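Local coordinates for uncharacterized protein (Leptospirillum rubarum, PDB 3OMD) that is of unknown function but folds as a compact, all-helical single chain belonging to the DUF5069 family, at residues M23-R28 with R100-R105. Numbering follows the deposited sequence. Where two conformers were deposited one is given.
Sequences MDHLKR and REYESR
Y102, near the C-terminal end of helix 92-104, reaches the residues that lead into helix 26-38 and sets its phenol oxygen against the ring of H25, which is the N-cap residue of that helix. The two side chains run nearly at right angles. OH of Y102 lies at the imidazole edge, in the ring plane, 2.7 Å from ND1 of H25, in a hydrogen bond (angle 157°) that either partner could donate. At the other nitrogen, NE2, H25 bonds to D51, so both ring nitrogens are engaged, which probably fixes the turn of the imidazole. CG of Y102 stands anti to the backbone N (chi1 178°), which carries the ring across to the residues before helix 26-38, where it is buried against P16, L50 and V134. CB of D24 packs 3.5 Å from both CD2 and CE2 of Y102, closing this tight, buried part of the contact. Were an alanine here instead of Y102, ND1 of H25 would probably lose its mate and a gap would open beside CB of D24.

The solvent side lies at E103, which is partly exposed, whereas Y102, H25 and D24 are buried. The side chains of E103 and D24 cross at about a right angle, with their carboxylate planes 32° apart. OD2 of D24 comes within 2.5 Å of OE2 of E103. R19 forms salt bridges to both acids, through NE to D24 and NH2 to E103, and its charge probably eases their closeness. Both carboxylates and R19 thus lie beside the buried Y102 ring. The whole illustrates how an all-helical fold joins distant parts of its chain: a tyrosine from one helix hydrogen-bonds to the N-cap histidine of another.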
loop_
_atom_site.group_PDB
_atom_site.type_symbol
_atom_site.label_atom_id
_atom_site.label_comp_id
_atom_site.label_asym_id
_atom_site.label_seq_id
_atom_site.Cartn_x
_atom_site.Cartn_y
_atom_site.Cartn_z
HETATM N N MSE A 23 3.964 2.822 -10.236
HETATM C CA MSE A 23 4.359 2.108 -8.992
HETATM C C MSE A 23 3.153 1.521 -8.262
HETATM O O MSE A 23 2.133 2.186 -8.068
HETATM C CB MSE A 23 5.088 2.995 -7.996
HETATM C CG MSE A 23 5.613 4.247 -8.463
HETATM SE SE MSE A 23 6.432 4.867 -6.859
HETATM C CE MSE A 23 6.380 3.129 -5.952
ATOM N N ASP A 24 3.324 0.287 -7.793
ATOM C CA ASP A 24 2.394 -0.328 -6.810
ATOM C C ASP A 24 2.581 0.382 -5.457
ATOM O O ASP A 24 3.556 1.119 -5.236
ATOM C CB ASP A 24 2.803 -1.788 -6.588
ATOM C CG ASP A 24 2.492 -2.677 -7.742
ATOM O OD1 ASP A 24 1.712 -2.312 -8.668
ATOM O OD2 ASP A 24 3.028 -3.834 -7.771
ATOM N N HIS A 25 1.622 0.139 -4.567
ATOM C CA HIS A 25 1.583 0.619 -3.174
ATOM C C HIS A 25 1.381 2.123 -3.006
ATOM O O HIS A 25 0.832 2.550 -1.978
ATOM C CB HIS A 25 2.827 0.187 -2.353
ATOM C CG HIS A 25 2.532 0.102 -0.894
ATOM N ND1 HIS A 25 1.639 -0.821 -0.391
ATOM C CD2 HIS A 25 2.897 0.895 0.152
ATOM C CE1 HIS A 25 1.500 -0.618 0.908
ATOM N NE2 HIS A 25 2.250 0.415 1.260
ATOM N N LEU A 26 1.838 2.933 -3.979
ATOM C CA LEU A 26 1.849 4.407 -3.768
ATOM C C LEU A 26 0.430 4.960 -3.502
ATOM O O LEU A 26 0.226 5.727 -2.536
ATOM C CB LEU A 26 2.527 5.096 -4.957
ATOM C CG LEU A 26 2.498 6.632 -4.885
ATOM C CD1 LEU A 26 3.098 7.181 -3.583
ATOM C CD2 LEU A 26 3.239 7.192 -6.143
ATOM N N LYS A 27 -0.565 4.590 -4.326
ATOM C CA LYS A 27 -1.938 5.097 -4.041
ATOM C C LYS A 27 -2.393 4.648 -2.647
ATOM O O LYS A 27 -3.011 5.425 -1.918
ATOM C CB LYS A 27 -2.925 4.581 -5.089
ATOM C CG LYS A 27 -2.784 5.301 -6.449
ATOM C CD LYS A 27 -3.925 4.877 -7.359
ATOM C CE LYS A 27 -3.831 5.599 -8.699
ATOM N NZ LYS A 27 -5.008 5.250 -9.584
ATOM N N ARG A 28 -2.141 3.366 -2.327
ATOM C CA ARG A 28 -2.597 2.796 -1.072
ATOM C C ARG A 28 -1.980 3.546 0.121
ATOM O O ARG A 28 -2.669 3.866 1.103
ATOM C CB ARG A 28 -2.191 1.315 -1.031
ATOM C CG ARG A 28 -2.689 0.576 0.233
ATOM C CD ARG A 28 -2.456 -0.896 0.042
ATOM N NE ARG A 28 -3.062 -1.678 1.123
ATOM C CZ ARG A 28 -4.340 -2.048 1.152
ATOM N NH1 ARG A 28 -5.155 -1.763 0.139
ATOM N NH2 ARG A 28 -4.793 -2.754 2.197
ATOM N N ARG A 100 7.678 -6.044 -9.022
ATOM C CA ARG A 100 7.768 -7.503 -9.197
ATOM C C ARG A 100 7.986 -8.168 -7.835
ATOM O O ARG A 100 7.347 -9.194 -7.524
ATOM C CB ARG A 100 8.921 -7.829 -10.165
ATOM C CG ARG A 100 9.213 -9.305 -10.297
ATOM C CD ARG A 100 10.588 -9.506 -10.975
ATOM N NE ARG A 100 10.931 -10.930 -11.065
ATOM C CZ ARG A 100 12.046 -11.417 -11.613
ATOM N NH1 ARG A 100 12.956 -10.605 -12.163
ATOM N NH2 ARG A 100 12.224 -12.729 -11.661
ATOM N N GLU A 101 8.846 -7.570 -7.005
ATOM C CA GLU A 101 9.087 -8.161 -5.688
ATOM C C GLU A 101 7.843 -8.029 -4.795
ATOM O O GLU A 101 7.448 -8.974 -4.119
ATOM C CB GLU A 101 10.336 -7.547 -5.030
ATOM C CG GLU A 101 10.630 -8.196 -3.692
ATOM C CD GLU A 101 11.973 -7.852 -3.091
ATOM O OE1 GLU A 101 12.758 -7.111 -3.694
ATOM O OE2 GLU A 101 12.252 -8.381 -1.993
ATOM N N TYR A 102 7.220 -6.851 -4.803
ATOM C CA TYR A 102 6.028 -6.577 -3.994
ATOM C C TYR A 102 4.908 -7.549 -4.330
ATOM O O TYR A 102 4.285 -8.126 -3.424
ATOM C CB TYR A 102 5.622 -5.161 -4.341
ATOM C CG TYR A 102 4.381 -4.596 -3.706
ATOM C CD1 TYR A 102 4.406 -4.090 -2.381
ATOM C CD2 TYR A 102 3.196 -4.463 -4.431
ATOM C CE1 TYR A 102 3.257 -3.473 -1.813
ATOM C CE2 TYR A 102 2.052 -3.869 -3.882
ATOM C CZ TYR A 102 2.101 -3.381 -2.592
ATOM O OH TYR A 102 0.995 -2.780 -2.090
ATOM N N GLU A 103 4.664 -7.734 -5.627
ATOM C CA GLU A 103 3.566 -8.631 -6.059
ATOM C C GLU A 103 3.909 -10.112 -5.809
ATOM O O GLU A 103 3.008 -10.952 -5.797
ATOM C CB GLU A 103 3.252 -8.398 -7.531
ATOM C CG GLU A 103 2.634 -7.018 -7.748
ATOM C CD GLU A 103 2.399 -6.682 -9.181
ATOM O OE1 GLU A 103 2.276 -7.620 -10.031
ATOM O OE2 GLU A 103 2.340 -5.478 -9.494
ATOM N N SER A 104 5.195 -10.429 -5.616
ATOM C CA SER A 104 5.589 -11.813 -5.347
ATOM C C SER A 104 5.542 -12.161 -3.870
ATOM O O SER A 104 5.632 -13.340 -3.522
ATOM C CB SER A 104 7.017 -12.075 -5.839
ATOM O OG SER A 104 7.974 -11.512 -4.957
ATOM N N ARG A 105 5.429 -11.155 -2.998
ATOM C CA ARG A 105 5.546 -11.404 -1.540
ATOM C C ARG A 105 4.524 -12.415 -1.064
ATOM O O ARG A 105 3.324 -12.235 -1.255
ATOM C CB ARG A 105 5.420 -10.098 -0.747
ATOM C CG ARG A 105 6.640 -9.223 -0.884
ATOM C CD ARG A 105 6.487 -7.836 -0.203
ATOM N NE ARG A 105 7.707 -7.007 -0.392
ATOM C CZ ARG A 105 8.760 -7.026 0.417
ATOM N NH1 ARG A 105 8.751 -7.816 1.488
ATOM N NH2 ARG A 105 9.825 -6.262 0.163
#